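Local structure of arginine--tRNA ligase (Campylobacter jejuni, 3FNR) at residues L45-G48 against H49-G52; T60-A63 against R64-Y68; V149-K152 against Q153-Q157; S297-V300 against D301-S305; L321-I325 against S326-K330. The protein catalyses the ATP-dependent attachment of L-arginine to tRNA(Arg), releasing AMP and diphosphate, as a monomeric class I aminoacyl-tRNA synthetase. The protein carries 1 engineered substitution. All blocks are in the same frame, centred on the assembly; numbering follows the deposited sequence. Where two conformers were deposited one is given.

Contact 1. Residues L45-G48 against H49-G52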
loop_
_atom_site.group_PDB
_atom_site.type_symbol
_atom_site.label_atom_id
_atom_site.label_comp_id
_atom_site.label_asym_id
_atom_site.label_seq_id
_atom_site.Cartn_x
_atom_site.Cartn_y
_atom_site.Cartn_z
ATOM N N LEU A 45 4.978 5.166 -11.296
ATOM C CA LEU A 45 3.800 4.375 -10.946
ATOM C C LEU A 45 2.523 4.937 -11.559
ATOM O O LEU A 45 2.272 6.140 -11.518
ATOM C CB LEU A 45 3.657 4.263 -9.427
ATOM C CG LEU A 45 4.772 3.521 -8.691
ATOM C CD1 LEU A 45 4.457 3.403 -7.216
ATOM C CD2 LEU A 45 4.986 2.148 -9.295
ATOM N N HIS A 46 1.737 4.057 -12.163
ATOM C CA HIS A 46 0.435 4.437 -12.669
ATOM C C HIS A 46 -0.538 4.476 -11.496
ATOM O O HIS A 46 -0.234 3.968 -10.411
ATOM C CB HIS A 46 -0.024 3.454 -13.740
ATOM C CG HIS A 46 0.849 3.435 -14.957
ATOM N ND1 HIS A 46 0.950 2.335 -15.784
ATOM C CD2 HIS A 46 1.669 4.377 -15.483
ATOM C CE1 HIS A 46 1.788 2.605 -16.769
ATOM N NE2 HIS A 46 2.239 3.836 -16.610
ATOM N N ILE A 47 -1.697 5.091 -11.711
ATOM C CA ILE A 47 -2.707 5.226 -10.665
ATOM C C ILE A 47 -3.313 3.873 -10.263
ATOM O O ILE A 47 -3.690 3.688 -9.112
ATOM C CB ILE A 47 -3.789 6.301 -11.032
ATOM C CG1 ILE A 47 -4.637 6.694 -9.815
ATOM C CG2 ILE A 47 -4.660 5.854 -12.199
ATOM C CD1 ILE A 47 -3.839 7.162 -8.599
ATOM N N GLY A 48 -3.344 2.917 -11.197
ATOM C CA GLY A 48 -3.843 1.568 -10.928
ATOM C C GLY A 48 -3.038 0.769 -9.916
ATOM O O GLY A 48 -3.510 -0.250 -9.409
ATOM N N HIS A 49 -1.824 1.230 -9.621
ATOM C CA HIS A 49 -0.987 0.635 -8.579
ATOM C C HIS A 49 -1.325 1.163 -7.184
ATOM O O HIS A 49 -0.879 0.596 -6.181
ATOM C CB HIS A 49 0.498 0.905 -8.858
ATOM C CG HIS A 49 1.051 0.134 -10.018
ATOM N ND1 HIS A 49 1.478 0.740 -11.179
ATOM C CD2 HIS A 49 1.241 -1.195 -10.195
ATOM C CE1 HIS A 49 1.906 -0.182 -12.022
ATOM N NE2 HIS A 49 1.771 -1.365 -11.450
ATOM N N ALA A 50 -2.106 2.241 -7.124
ATOM C CA ALA A 50 -2.295 2.987 -5.880
ATOM C C ALA A 50 -3.050 2.217 -4.799
ATOM O O ALA A 50 -2.626 2.222 -3.637
ATOM C CB ALA A 50 -2.942 4.346 -6.147
ATOM N N ARG A 51 -4.141 1.551 -5.174
ATOM C CA ARG A 51 -4.928 0.789 -4.209
ATOM C C ARG A 51 -4.120 -0.319 -3.558
ATOM O O ARG A 51 -4.119 -0.431 -2.332
ATOM C CB ARG A 51 -6.204 0.222 -4.825
ATOM C CG ARG A 51 -7.210 -0.213 -3.771
ATOM C CD ARG A 51 -8.436 -0.784 -4.411
ATOM N NE ARG A 51 -9.576 -0.820 -3.497
ATOM C CZ ARG A 51 -10.835 -0.993 -3.892
ATOM N NH1 ARG A 51 -11.107 -1.142 -5.187
ATOM N NH2 ARG A 51 -11.824 -1.019 -2.998
ATOM N N GLY A 52 -3.419 -1.114 -4.373
ATOM C CA GLY A 52 -2.518 -2.162 -3.872
ATOM C C GLY A 52 -1.460 -1.592 -2.943
ATOM O O GLY A 52 -1.264 -2.088 -1.828
HETATM O O HOH W 1 -5.517 2.048 -7.940
HETATM O O HOH W 2 -3.537 -1.475 -7.094
#

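Contact 2. Residues T60-A63 against R64-Y68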
loop_
_atom_site.group_PDB
_atom_site.type_symbol
_atom_site.label_atom_id
_atom_site.label_comp_id
_atom_site.label_asym_id
_atom_site.label_seq_id
_atom_site.Cartn_x
_atom_site.Cartn_y
_atom_site.Cartn_z
ATOM N N THR A 60 0.683 -3.454 6.510
ATOM C CA THR A 60 1.993 -3.552 7.145
ATOM C C THR A 60 2.059 -2.792 8.463
ATOM O O THR A 60 2.434 -3.368 9.487
ATOM C CB THR A 60 3.104 -3.036 6.210
ATOM O OG1 THR A 60 3.003 -3.708 4.953
ATOM C CG2 THR A 60 4.461 -3.312 6.806
ATOM N N ARG A 61 1.679 -1.511 8.430
ATOM C CA ARG A 61 1.692 -0.659 9.624
ATOM C C ARG A 61 0.801 -1.238 10.710
ATOM O O ARG A 61 1.149 -1.210 11.891
ATOM C CB ARG A 61 1.208 0.747 9.276
ATOM C CG ARG A 61 2.181 1.597 8.480
ATOM C CD ARG A 61 1.485 2.877 8.037
ATOM N NE ARG A 61 2.309 3.722 7.176
ATOM C CZ ARG A 61 3.097 4.697 7.617
ATOM N NH1 ARG A 61 3.182 4.951 8.920
ATOM N NH2 ARG A 61 3.799 5.420 6.752
ATOM N N LEU A 62 -0.348 -1.764 10.297
ATOM C CA LEU A 62 -1.303 -2.348 11.219
ATOM C C LEU A 62 -0.764 -3.635 11.835
ATOM O O LEU A 62 -0.774 -3.792 13.062
ATOM C CB LEU A 62 -2.652 -2.568 10.532
ATOM C CG LEU A 62 -3.800 -3.160 11.353
ATOM C CD1 LEU A 62 -4.116 -2.343 12.606
ATOM C CD2 LEU A 62 -4.998 -3.249 10.465
ATOM N N ALA A 63 -0.263 -4.534 10.992
ATOM C CA ALA A 63 0.370 -5.757 11.482
ATOM C C ALA A 63 1.480 -5.492 12.501
ATOM O O ALA A 63 1.524 -6.137 13.549
ATOM C CB ALA A 63 0.901 -6.547 10.345
ATOM N N ARG A 64 2.354 -4.532 12.204
ATOM C CA ARG A 64 3.451 -4.184 13.114
ATOM C C ARG A 64 2.933 -3.627 14.445
ATOM O O ARG A 64 3.417 -4.010 15.509
ATOM C CB ARG A 64 4.429 -3.207 12.452
ATOM C CG ARG A 64 5.742 -3.843 12.027
ATOM C CD ARG A 64 5.902 -4.019 10.522
ATOM N NE ARG A 64 6.576 -2.876 9.911
ATOM C CZ ARG A 64 7.313 -2.915 8.798
ATOM N NH1 ARG A 64 7.509 -4.052 8.133
ATOM N NH2 ARG A 64 7.857 -1.797 8.341
ATOM N N HIS A 65 1.928 -2.751 14.370
ATOM C CA HIS A 65 1.291 -2.152 15.544
ATOM C C HIS A 65 0.755 -3.231 16.477
ATOM O O HIS A 65 0.928 -3.166 17.700
ATOM C CB HIS A 65 0.152 -1.224 15.090
ATOM C CG HIS A 65 -0.551 -0.510 16.206
ATOM N ND1 HIS A 65 -0.052 0.633 16.797
ATOM C CD2 HIS A 65 -1.729 -0.767 16.823
ATOM C CE1 HIS A 65 -0.890 1.043 17.735
ATOM N NE2 HIS A 65 -1.912 0.206 17.775
ATOM N N LEU A 66 0.148 -4.252 15.877
ATOM C CA LEU A 66 -0.472 -5.331 16.619
ATOM C C LEU A 66 0.518 -6.388 17.115
ATOM O O LEU A 66 0.123 -7.338 17.791
ATOM C CB LEU A 66 -1.595 -5.959 15.787
ATOM C CG LEU A 66 -2.737 -5.003 15.394
ATOM C CD1 LEU A 66 -3.671 -5.699 14.449
ATOM C CD2 LEU A 66 -3.506 -4.471 16.613
ATOM N N GLY A 67 1.796 -6.214 16.789
ATOM C CA GLY A 67 2.847 -7.079 17.310
ATOM C C GLY A 67 3.219 -8.239 16.411
ATOM O O GLY A 67 3.925 -9.156 16.841
ATOM N N TYR A 68 2.736 -8.216 15.170
ATOM C CA TYR A 68 3.092 -9.249 14.207
ATOM C C TYR A 68 4.437 -8.914 13.565
ATOM O O TYR A 68 4.730 -7.742 13.306
ATOM C CB TYR A 68 2.006 -9.403 13.135
ATOM C CG TYR A 68 0.685 -9.902 13.676
ATOM C CD1 TYR A 68 -0.300 -9.007 14.089
ATOM C CD2 TYR A 68 0.415 -11.269 13.769
ATOM C CE1 TYR A 68 -1.518 -9.458 14.596
ATOM C CE2 TYR A 68 -0.809 -11.733 14.272
ATOM C CZ TYR A 68 -1.766 -10.815 14.685
ATOM O OH TYR A 68 -2.973 -11.240 15.189
#

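Contact 3. Residues V149-K152 against Q153-Q157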
loop_
_atom_site.group_PDB
_atom_site.type_symbol
_atom_site.label_atom_id
_atom_site.label_comp_id
_atom_site.label_asym_id
_atom_site.label_seq_id
_atom_site.Cartn_x
_atom_site.Cartn_y
_atom_site.Cartn_z
ATOM N N VAL A 149 14.587 4.421 -8.606
ATOM C CA VAL A 149 14.723 5.578 -7.727
ATOM C C VAL A 149 13.436 6.409 -7.787
ATOM O O VAL A 149 12.921 6.824 -6.741
ATOM C CB VAL A 149 16.002 6.422 -8.056
ATOM C CG1 VAL A 149 15.896 7.857 -7.537
ATOM C CG2 VAL A 149 17.244 5.756 -7.485
ATOM N N LEU A 150 12.911 6.601 -9.004
ATOM C CA LEU A 150 11.658 7.324 -9.232
ATOM C C LEU A 150 10.460 6.647 -8.560
ATOM O O LEU A 150 9.658 7.312 -7.897
ATOM C CB LEU A 150 11.379 7.521 -10.734
ATOM C CG LEU A 150 10.126 8.346 -11.086
ATOM C CD1 LEU A 150 10.147 9.753 -10.458
ATOM C CD2 LEU A 150 9.923 8.457 -12.591
ATOM N N ILE A 151 10.350 5.331 -8.740
ATOM C CA ILE A 151 9.274 4.545 -8.150
ATOM C C ILE A 151 9.344 4.629 -6.622
ATOM O O ILE A 151 8.328 4.852 -5.965
ATOM C CB ILE A 151 9.315 3.091 -8.646
ATOM C CG1 ILE A 151 8.781 3.019 -10.083
ATOM C CG2 ILE A 151 8.507 2.163 -7.719
ATOM C CD1 ILE A 151 9.152 1.726 -10.813
ATOM N N LYS A 152 10.545 4.503 -6.069
ATOM C CA LYS A 152 10.731 4.641 -4.624
ATOM C C LYS A 152 10.235 5.980 -4.087
ATOM O O LYS A 152 9.575 6.021 -3.046
ATOM C CB LYS A 152 12.179 4.396 -4.223
ATOM C CG LYS A 152 12.534 2.916 -4.156
ATOM C CD LYS A 152 14.006 2.725 -3.846
ATOM C CE LYS A 152 14.434 1.293 -4.075
ATOM N NZ LYS A 152 15.786 1.051 -3.493
ATOM N N GLN A 153 10.505 7.063 -4.814
ATOM C CA GLN A 153 10.028 8.376 -4.370
ATOM C C GLN A 153 8.542 8.629 -4.644
ATOM O O GLN A 153 7.899 9.360 -3.891
ATOM C CB GLN A 153 10.947 9.531 -4.821
ATOM C CG GLN A 153 11.192 9.649 -6.306
ATOM C CD GLN A 153 12.473 10.411 -6.650
ATOM O OE1 GLN A 153 12.575 11.008 -7.716
ATOM N NE2 GLN A 153 13.449 10.387 -5.748
ATOM N N ASN A 154 8.003 7.992 -5.691
ATOM C CA ASN A 154 6.553 7.924 -5.932
ATOM C C ASN A 154 5.845 7.338 -4.717
ATOM O O ASN A 154 4.830 7.859 -4.274
ATOM C CB ASN A 154 6.220 7.044 -7.141
ATOM C CG ASN A 154 6.417 7.738 -8.470
ATOM O OD1 ASN A 154 6.088 7.169 -9.514
ATOM N ND2 ASN A 154 6.944 8.961 -8.453
ATOM N N LEU A 155 6.410 6.260 -4.182
ATOM C CA LEU A 155 5.903 5.604 -2.990
ATOM C C LEU A 155 6.129 6.427 -1.723
ATOM O O LEU A 155 5.281 6.452 -0.840
ATOM C CB LEU A 155 6.558 4.225 -2.833
ATOM C CG LEU A 155 6.117 3.127 -3.805
ATOM C CD1 LEU A 155 7.013 1.898 -3.677
ATOM C CD2 LEU A 155 4.653 2.761 -3.578
ATOM N N GLU A 156 7.278 7.092 -1.635
ATOM C CA GLU A 156 7.605 7.899 -0.463
ATOM C C GLU A 156 6.670 9.100 -0.360
ATOM O O GLU A 156 6.331 9.540 0.734
ATOM C CB GLU A 156 9.058 8.364 -0.528
ATOM C CG GLU A 156 9.843 8.184 0.766
ATOM C CD GLU A 156 9.511 9.212 1.837
ATOM O OE1 GLU A 156 8.564 8.985 2.626
ATOM O OE2 GLU A 156 10.227 10.236 1.911
ATOM N N GLN A 157 6.260 9.617 -1.515
ATOM C CA GLN A 157 5.274 10.691 -1.608
ATOM C C GLN A 157 3.946 10.308 -0.951
ATOM O O GLN A 157 3.289 11.146 -0.339
ATOM C CB GLN A 157 5.047 11.062 -3.070
ATOM C CG GLN A 157 4.479 12.444 -3.279
ATOM C CD GLN A 157 4.283 12.780 -4.743
ATOM O OE1 GLN A 157 4.573 11.972 -5.623
ATOM N NE2 GLN A 157 3.792 13.984 -5.011
#

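Contact 4. Residues S297-V300 against D301-S305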
loop_
_atom_site.group_PDB
_atom_site.type_symbol
_atom_site.label_atom_id
_atom_site.label_comp_id
_atom_site.label_asym_id
_atom_site.label_seq_id
_atom_site.Cartn_x
_atom_site.Cartn_y
_atom_site.Cartn_z
ATOM N N SER A 297 1.702 9.873 -9.046
ATOM C CA SER A 297 2.358 11.143 -8.768
ATOM C C SER A 297 1.487 12.364 -9.049
ATOM O O SER A 297 1.462 13.303 -8.252
ATOM C CB SER A 297 3.607 11.240 -9.644
ATOM O OG SER A 297 4.681 11.802 -8.926
ATOM N N ASP A 298 0.799 12.351 -10.190
ATOM C CA ASP A 298 -0.056 13.456 -10.603
ATOM C C ASP A 298 -1.245 13.620 -9.661
ATOM O O ASP A 298 -1.610 14.741 -9.303
ATOM C CB ASP A 298 -0.553 13.245 -12.037
ATOM C CG ASP A 298 0.537 13.473 -13.083
ATOM O OD1 ASP A 298 0.325 13.057 -14.244
ATOM O OD2 ASP A 298 1.592 14.063 -12.759
ATOM N N VAL A 299 -1.831 12.492 -9.266
ATOM C CA VAL A 299 -2.959 12.470 -8.337
ATOM C C VAL A 299 -2.548 12.966 -6.945
ATOM O O VAL A 299 -3.256 13.780 -6.350
ATOM C CB VAL A 299 -3.621 11.067 -8.307
ATOM C CG1 VAL A 299 -4.663 10.956 -7.198
ATOM C CG2 VAL A 299 -4.255 10.750 -9.676
ATOM N N VAL A 300 -1.393 12.518 -6.448
ATOM C CA VAL A 300 -0.881 12.985 -5.149
ATOM C C VAL A 300 -0.546 14.480 -5.189
ATOM O O VAL A 300 -0.743 15.189 -4.203
ATOM C CB VAL A 300 0.337 12.166 -4.631
ATOM C CG1 VAL A 300 0.750 12.629 -3.227
ATOM C CG2 VAL A 300 0.017 10.701 -4.571
ATOM N N ASP A 301 -0.065 14.957 -6.335
ATOM C CA ASP A 301 0.192 16.386 -6.540
ATOM C C ASP A 301 -1.096 17.201 -6.393
ATOM O O ASP A 301 -1.102 18.277 -5.788
ATOM C CB ASP A 301 0.806 16.634 -7.925
ATOM C CG ASP A 301 2.284 16.262 -7.998
ATOM O OD1 ASP A 301 2.983 16.332 -6.963
ATOM O OD2 ASP A 301 2.748 15.902 -9.106
ATOM N N GLU A 302 -2.184 16.659 -6.927
ATOM C CA GLU A 302 -3.463 17.342 -6.931
ATOM C C GLU A 302 -4.201 17.234 -5.600
ATOM O O GLU A 302 -4.639 18.248 -5.059
ATOM C CB GLU A 302 -4.338 16.820 -8.072
ATOM C CG GLU A 302 -5.554 17.687 -8.366
ATOM C CD GLU A 302 -6.104 17.480 -9.768
ATOM O OE1 GLU A 302 -7.255 17.898 -10.014
ATOM O OE2 GLU A 302 -5.395 16.913 -10.626
ATOM N N ILE A 303 -4.334 16.022 -5.067
ATOM C CA ILE A 303 -5.160 15.815 -3.877
ATOM C C ILE A 303 -4.401 15.736 -2.544
ATOM O O ILE A 303 -5.002 15.863 -1.482
ATOM C CB ILE A 303 -6.111 14.606 -4.031
ATOM C CG1 ILE A 303 -5.347 13.277 -3.939
ATOM C CG2 ILE A 303 -6.931 14.735 -5.323
ATOM C CD1 ILE A 303 -6.233 12.055 -3.830
ATOM N N GLY A 304 -3.089 15.527 -2.593
ATOM C CA GLY A 304 -2.322 15.361 -1.362
ATOM C C GLY A 304 -2.331 13.930 -0.864
ATOM O O GLY A 304 -3.226 13.144 -1.193
ATOM N N SER A 305 -1.328 13.608 -0.052
ATOM C CA SER A 305 -1.081 12.254 0.442
ATOM C C SER A 305 -2.190 11.695 1.337
ATOM O O SER A 305 -2.611 10.549 1.157
ATOM C CB SER A 305 0.252 12.212 1.192
ATOM O OG SER A 305 0.552 10.896 1.621
HETATM O O HOH W 3 3.856 14.362 -11.165
#

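Contact 5. Residues L321-I325 against S326-K330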
loop_
_atom_site.group_PDB
_atom_site.type_symbol
_atom_site.label_atom_id
_atom_site.label_comp_id
_atom_site.label_asym_id
_atom_site.label_seq_id
_atom_site.Cartn_x
_atom_site.Cartn_y
_atom_site.Cartn_z
ATOM N N LEU A 321 -14.383 0.867 -6.318
ATOM C CA LEU A 321 -14.366 2.131 -5.614
ATOM C C LEU A 321 -14.484 3.266 -6.619
ATOM O O LEU A 321 -13.714 3.348 -7.578
ATOM C CB LEU A 321 -13.076 2.250 -4.788
ATOM C CG LEU A 321 -12.844 3.340 -3.726
ATOM C CD1 LEU A 321 -12.031 4.495 -4.281
ATOM C CD2 LEU A 321 -14.131 3.845 -3.046
ATOM N N GLU A 322 -15.468 4.131 -6.398
ATOM C CA GLU A 322 -15.647 5.330 -7.202
ATOM C C GLU A 322 -15.589 6.539 -6.285
ATOM O O GLU A 322 -16.261 6.575 -5.250
ATOM C CB GLU A 322 -16.984 5.288 -7.941
ATOM C CG GLU A 322 -17.197 6.438 -8.927
ATOM C CD GLU A 322 -18.658 6.620 -9.311
ATOM O OE1 GLU A 322 -19.485 6.921 -8.418
ATOM O OE2 GLU A 322 -18.976 6.470 -10.511
ATOM N N PHE A 323 -14.776 7.522 -6.652
ATOM C CA PHE A 323 -14.663 8.724 -5.842
ATOM C C PHE A 323 -14.509 9.973 -6.686
ATOM O O PHE A 323 -13.751 9.985 -7.649
ATOM C CB PHE A 323 -13.501 8.614 -4.852
ATOM C CG PHE A 323 -13.627 9.537 -3.677
ATOM C CD1 PHE A 323 -14.309 9.130 -2.533
ATOM C CD2 PHE A 323 -13.074 10.815 -3.713
ATOM C CE1 PHE A 323 -14.438 9.986 -1.437
ATOM C CE2 PHE A 323 -13.197 11.676 -2.628
ATOM C CZ PHE A 323 -13.881 11.261 -1.487
ATOM N N ASP A 324 -15.248 11.017 -6.313
ATOM C CA ASP A 324 -15.119 12.326 -6.941
ATOM C C ASP A 324 -14.220 13.210 -6.087
ATOM O O ASP A 324 -14.540 13.509 -4.934
ATOM C CB ASP A 324 -16.490 12.987 -7.139
ATOM C CG ASP A 324 -16.479 14.067 -8.224
ATOM O OD1 ASP A 324 -15.480 14.811 -8.347
ATOM O OD2 ASP A 324 -17.485 14.177 -8.958
ATOM N N ILE A 325 -13.108 13.642 -6.678
ATOM C CA ILE A 325 -12.092 14.433 -5.979
ATOM C C ILE A 325 -12.497 15.882 -5.674
ATOM O O ILE A 325 -11.787 16.588 -4.949
ATOM C CB ILE A 325 -10.732 14.411 -6.729
ATOM C CG1 ILE A 325 -10.820 15.166 -8.063
ATOM C CG2 ILE A 325 -10.238 12.966 -6.905
ATOM C CD1 ILE A 325 -9.478 15.569 -8.632
ATOM N N SER A 326 -13.631 16.311 -6.231
ATOM C CA SER A 326 -14.179 17.642 -5.983
ATOM C C SER A 326 -14.753 17.749 -4.570
ATOM O O SER A 326 -14.961 18.852 -4.054
ATOM C CB SER A 326 -15.258 17.974 -7.017
ATOM O OG SER A 326 -16.336 17.055 -6.940
ATOM N N ASP A 327 -15.004 16.594 -3.952
ATOM C CA ASP A 327 -15.505 16.503 -2.580
ATOM C C ASP A 327 -14.484 17.007 -1.557
ATOM O O ASP A 327 -14.851 17.406 -0.449
ATOM C CB ASP A 327 -15.896 15.056 -2.249
ATOM C CG ASP A 327 -17.008 14.514 -3.147
ATOM O OD1 ASP A 327 -17.481 13.389 -2.876
ATOM O OD2 ASP A 327 -17.407 15.196 -4.121
ATOM N N LEU A 328 -13.209 17.008 -1.945
ATOM C CA LEU A 328 -12.110 17.466 -1.091
ATOM C C LEU A 328 -11.982 18.992 -1.027
ATOM O O LEU A 328 -11.076 19.524 -0.384
ATOM C CB LEU A 328 -10.794 16.841 -1.555
ATOM C CG LEU A 328 -10.843 15.341 -1.854
ATOM C CD1 LEU A 328 -9.572 14.900 -2.538
ATOM C CD2 LEU A 328 -11.099 14.512 -0.593
ATOM N N GLN A 329 -12.888 19.686 -1.707
ATOM C CA GLN A 329 -12.976 21.137 -1.640
ATOM C C GLN A 329 -13.934 21.554 -0.523
ATOM O O GLN A 329 -13.824 22.660 0.019
ATOM C CB GLN A 329 -13.425 21.717 -2.990
ATOM C CG GLN A 329 -12.516 21.363 -4.177
ATOM C CD GLN A 329 -11.480 22.436 -4.502
ATOM O OE1 GLN A 329 -11.374 22.876 -5.649
ATOM N NE2 GLN A 329 -10.712 22.858 -3.498
ATOM N N LYS A 330 -14.862 20.660 -0.182
ATOM C CA LYS A 330 -15.827 20.886 0.899
ATOM C C LYS A 330 -15.172 20.859 2.280
ATOM O O LYS A 330 -14.134 20.229 2.477
ATOM C CB LYS A 330 -16.961 19.853 0.843
ATOM C CG LYS A 330 -17.949 20.039 -0.309
ATOM C CD LYS A 330 -18.856 21.253 -0.099
ATOM C CE LYS A 330 -19.834 21.439 -1.255
ATOM N NZ LYS A 330 -20.929 20.422 -1.259
HETATM O O HOH W 4 -16.977 11.030 -4.136
#

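Contact 1. Residues L45-G48 against H49-G52
Ile47 O is gripped twice, by the backbone N of Ala50 at 2.9 Å and by a water, whose oxygen stands 2.7 Å from Ile47 O and in turn accepts from Arg51 N. This turn carries the His-Ile-Gly-His signature of the HIGH region of a class I aminoacyl-tRNA synthetase, here His46-Ile47-Gly48-His49, and it runs straight into helix 50-65. The bond from Ala50 N comes from above the carbonyl plane, 56° out of it. One residue earlier, His49 N reaches His46 O over 3.3 Å with the same kind of oblique approach. A second water repeats the bridging pattern between Gly48 O and Gly52 N, so solvent links the backbone through the opening turn. The imidazole of His49 folds back toward the loop: CG lies anti to its own carbonyl carbon (chi1 -71°), which brings ND1 up to the backbone of His46. There His46 N lies at the ring edge, in its plane, in a weak, bent bond of 3.5 Å to His49 ND1. The His46 ring turns elsewhere and stacks with Phe293, while Leu45 packs on Ile151 and Leu155 of helix 136-157. Across the turn, the methyl CD1 of Ile47 rests 3.8 Å from Ala50 CB.

Contact 2. Residues T60-A63 against R64-Y68
The guanidinium of Arg64 carries the methyl CG2 of Thr60 over one face, 3.4 Å above its plane and offset toward the rim at NH1; the ring of Tyr68 meets Ala63 O at its edge, in plane. Both contacts lie at the C-terminal end of helix 50-65, the helix of a beta-alpha-beta unit between strands 31-35 and 69-76. Arg64 bends at chi2 and chi3 (108° and 92°), folding its chain back alongside Thr60, with NH1 bonded to Phe70 O on strand 69-76. Thr60 keeps its hydroxyl for Gly56 O, which leaves the methyl to meet the arginine. Leu62 CD1 touches Leu66 CD1 at 3.9 Å on the side where helix 383-393 packs. The helix ends in a Schellman motif: Gly67 takes positive phi (94°), and Tyr68 N returns to Ala63 O at 2.9 Å, closing the helix. The tyrosine CB lies 4.1 Å from Ala63 CB, and Phe391 and Lys28 meet its ring. In Arg64 and Thr60, polar and apolar roles are thus divided within single side chains: the guanidinium offers a flat face to a methyl while its N-H groups, like the threonine hydroxyl, bond elsewhere.

Contact 3. Residues V149-K152 against Q153-Q157
This is the C-terminal part of helix 136-157 of the catalytic domain, which packs against the HIGH loop on one side and helix 296-303 on another. Regular i to i+4 bonds run through it, the shortest being Asn154 N to Leu150 O at 2.8 Å. Gln153 is the unusual side chain: its CG sits between its own backbone N and carbonyl carbon (chi1 57°), a crowded position that turns the extended chain back toward the preceding turn. CG thereby comes within 3.2 Å of Leu150 O, and the two ends of the amide each touch an apolar neighbour. Its NE2 is 3.9 Å from Val149 CG1, and its OE1 is equally far from Leu150 CD1, the Gln153 and Leu150 chains crossing at about a right angle. Leu150 CD1 also reaches Asn154 ND2 at 3.9 Å, so this one methyl touches both amide side chains. Asn154 OD1 accepts from the backbone N of Leu45 and ties the helix to the HIGH loop. On another flank Ile151 CG2 and Leu155 CD1 stand 4.3 Å apart. Lys152 extends outward and lies against Tyr165 in a cation-pi contact. A buried asparagine and aliphatic flank, with glutamine and lysine outside, make this an amphipathic alpha-helix that backs the HIGH motif in a class I synthetase core.

Contact 4. Residues S297-V300 against D301-S305
Ser297 O receives the backbone N of Asp301 at 3.0 Å, an i to i+4 bond of helix 296-303. Asp298 O takes Glu302 N in the same way, while the carboxylate of Asp298 faces outward next to that of Asp301. Their OD2 atoms are 4.3 Å apart, like charges that one water bridges by donating to both, at 2.8 Å from Asp298 OD2 and from Asp301 OD2. This bridge would be expected to soften their repulsion. Asp301 OD1 has a further, weak bond from Gln157 NE2. Val299 O accepts Ile303 N over 2.8 Å in a nearly straight bond (171°), and Glu302 N adds a weak second one. Beside it, Val299 and Ile303 run side by side and point the same way, with CG1 of the valine 3.9 Å from CD1 of the isoleucine. Ile303 CG1 lies between its backbone N and carbonyl carbon (chi1 73°), which brings it 3.2 Å from Val299 O. Both residues pack on helix 305-311, and Val299 also on Ile47. Val300 O closes the helix with Gly304 N at 2.9 Å, met from above the carbonyl plane. Gly304 has positive phi, a backbone conformation that favours glycine: it is a C-terminal stop for one helix of the catalytic domain and the N-cap of the next, 305-311.

Contact 5. Residues L321-I325 against S326-K330
Asp324 and Ser326 form the tight part of the contact: OD1 of the aspartate accepts from the backbone N of Ser326 at 3.2 Å, the N-H coming from the anti side and 30° out of the carboxylate plane. Ser326 is deposited in two conformers; in one of them its OG lies between the backbone N and carbonyl carbon (chi1 61°) and gives Asp324 OD1 a second bond of 2.8 Å, on the same face but from well above the plane. Asp324 OD2 bonds to Gly281 N and so links the end of the strand to the turn after strand 267-279, where Asp280 N adds a weak bond to OD1. Asp324 thus marks where strand 321-324, which pairs in parallel with strand 267-279 in the mixed sheet of the catalytic domain, gives way to a 3-10 turn. Asp327 N reaches Asp324 O over 3.3 Å, from above the carbonyl plane, and Leu328 N makes a weak bond to Ile325 O. Facing helix 296-303 the apolar packing is longer: Ile325 CB is 4.4 Å from Leu328 CD1, and Phe323 CE2 meets Leu328 CD2 at 4.1 Å, the ring neither face-on nor edge-on. On the solvent side a water bridges Asp324 N and Asp327 OD1, 2.7 Å from the latter. The oxygen of this water also stands over the centre of one face of the Phe323 ring.

How the contacts relate
Contacts 1 to 4 are partly buried; contact 5 is a surface contact. Contacts 1, 3 and 4 cluster 12 to 13 Å apart between centres: Asn154 OD1 and aliphatic packing tie contact 3 to the HIGH loop, Ile47 against Val299 ties contact 4 to it, and Gln157 joins 3 to 4. Contact 5 touches contact 4, where Ile325 and Leu328 meet Ile303, and contact 1, where Arg51 meets Leu321. Contact 2 shares helix 50-65 with contact 1 but lies at its other end, 23 Å away between centres, touching none of the others. Contact 1 is backbone and bridging water, contacts 2 and 4 close helices at glycines, contact 3 is regular helix, and contact 5 centres on a carboxylate.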